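Local coordinates for protein TatD-related deoxyribonuclease (Thermotoga maritima, PDB 1J6O) that probably acts as a metal-dependent deoxyribonuclease of the TatD family, hydrolysing ester bonds in DNA, at residues A196-V201 and V237-Q242. Sequence-based numbering, arbitrary orientation.
Sequences ALREVV and VETISQ
Val-201 turns CG1 anti to the backbone N (chi1 167°), and Ile-240 sets its CG2 branch in the same relation to its own backbone, which brings the two methyls together between the helices. CG1 of Val-201 lies 4.2 Å from CG2 of Ile-240, the side chains crossing at about a right angle; their CA atoms, 7.3 Å apart, are the closest CA pair between the two segments. Farther out, Thr-239 presents a methyl rather than its hydroxyl: CD of Arg-198 passes CG2 of Thr-239 at 4.0 Å, again nearly perpendicular, so the arginine contributes the aliphatic part of its chain. The bend at chi3 (-73°) turns the guanidinium away from the line of the preceding methylenes, and its nitrogens bond to backbone carbonyls: NH1 to Val-189 and Tyr-191, NH2 to Pro-192. These bonds tie the start of helix 195-204 to the loop before it. OG1 of Thr-239 is turned back to its own helix, where it makes a weak hydrogen bond to the carbonyl of Tyr-235. The contact is therefore small and apolar, with 126 Å² buried over both sides, a buried Val-Ile pair inside and a partly exposed Arg-Thr pair outside. It joins neighbouring helices in the outer layer of a TIM-barrel-type fold, away from the predicted metal ligands. Beneath it, Val-201 and Ile-240 both rest on Ile-185 of strand 181-185, and Ile-240 also reaches Leu-211 of the next strand, 209-211, and Val-251 of helix 248-264.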
# COMPACT_ATOMS: atom_id res chain seq x y z
N ALA A 196 13.59 -7.36 13.82
CA ALA A 196 14.23 -6.76 12.65
C ALA A 196 13.48 -5.56 12.08
O ALA A 196 14.08 -4.48 11.87
CB ALA A 196 14.42 -7.81 11.57
N LEU A 197 12.19 -5.73 11.80
CA LEU A 197 11.39 -4.65 11.24
C LEU A 197 11.44 -3.40 12.12
O LEU A 197 11.60 -2.28 11.62
CB LEU A 197 9.94 -5.08 11.07
CG LEU A 197 9.06 -4.05 10.34
CD1 LEU A 197 9.66 -3.76 8.98
CD2 LEU A 197 7.62 -4.56 10.19
N ARG A 198 11.29 -3.59 13.43
CA ARG A 198 11.32 -2.46 14.34
C ARG A 198 12.66 -1.71 14.25
O ARG A 198 12.70 -0.47 14.29
CB ARG A 198 11.05 -2.91 15.78
CG ARG A 198 9.57 -3.13 16.08
CD ARG A 198 9.28 -3.33 17.59
NE ARG A 198 9.73 -4.63 18.11
CZ ARG A 198 9.15 -5.80 17.84
NH1 ARG A 198 8.07 -5.89 17.06
NH2 ARG A 198 9.64 -6.91 18.38
N GLU A 199 13.74 -2.46 14.11
CA GLU A 199 15.06 -1.83 14.02
C GLU A 199 15.11 -1.00 12.72
O GLU A 199 15.72 0.08 12.69
CB GLU A 199 16.16 -2.89 14.04
CG GLU A 199 17.59 -2.32 14.11
CD GLU A 199 17.84 -1.40 15.32
OE1 GLU A 199 17.41 -1.73 16.46
OE2 GLU A 199 18.49 -0.33 15.14
N VAL A 200 14.46 -1.49 11.67
CA VAL A 200 14.43 -0.79 10.38
C VAL A 200 13.67 0.53 10.53
O VAL A 200 14.10 1.59 10.06
CB VAL A 200 13.71 -1.61 9.29
CG1 VAL A 200 13.53 -0.77 8.04
CG2 VAL A 200 14.52 -2.86 8.95
N VAL A 201 12.52 0.47 11.18
CA VAL A 201 11.73 1.66 11.39
C VAL A 201 12.56 2.67 12.19
O VAL A 201 12.54 3.87 11.92
CB VAL A 201 10.43 1.34 12.18
CG1 VAL A 201 9.80 2.62 12.66
CG2 VAL A 201 9.45 0.61 11.28
N VAL A 237 0.68 2.62 15.10
CA VAL A 237 1.21 3.92 15.44
C VAL A 237 1.85 3.85 16.85
O VAL A 237 2.94 4.39 17.08
CB VAL A 237 0.08 4.97 15.45
CG1 VAL A 237 0.55 6.25 16.17
CG2 VAL A 237 -0.34 5.30 14.00
N GLU A 238 1.16 3.20 17.77
CA GLU A 238 1.66 3.07 19.14
C GLU A 238 3.05 2.47 19.13
O GLU A 238 3.98 3.02 19.71
CB GLU A 238 0.71 2.19 19.95
CG GLU A 238 1.21 1.83 21.33
CD GLU A 238 0.12 1.15 22.14
OE1 GLU A 238 -0.56 0.26 21.58
OE2 GLU A 238 -0.05 1.51 23.33
N THR A 239 3.21 1.34 18.45
CA THR A 239 4.51 0.70 18.39
C THR A 239 5.56 1.61 17.75
O THR A 239 6.67 1.76 18.28
CB THR A 239 4.44 -0.65 17.63
OG1 THR A 239 3.64 -1.57 18.38
CG2 THR A 239 5.83 -1.25 17.41
N ILE A 240 5.21 2.23 16.62
CA ILE A 240 6.17 3.11 15.95
C ILE A 240 6.60 4.23 16.87
O ILE A 240 7.79 4.55 16.94
CB ILE A 240 5.58 3.71 14.66
CG1 ILE A 240 5.38 2.57 13.64
CG2 ILE A 240 6.51 4.79 14.08
CD1 ILE A 240 4.66 3.02 12.36
N SER A 241 5.66 4.83 17.58
CA SER A 241 5.99 5.92 18.50
C SER A 241 6.91 5.43 19.62
O SER A 241 7.85 6.13 20.03
CB SER A 241 4.71 6.51 19.09
OG SER A 241 4.09 5.63 20.02
N GLN A 242 6.68 4.22 20.10
CA GLN A 242 7.52 3.70 21.18
C GLN A 242 8.92 3.39 20.69
O GLN A 242 9.92 3.71 21.35
CB GLN A 242 6.87 2.46 21.78
CG GLN A 242 5.50 2.77 22.32
CD GLN A 242 4.75 1.56 22.78
OE1 GLN A 242 4.96 0.45 22.28
NE2 GLN A 242 3.86 1.76 23.75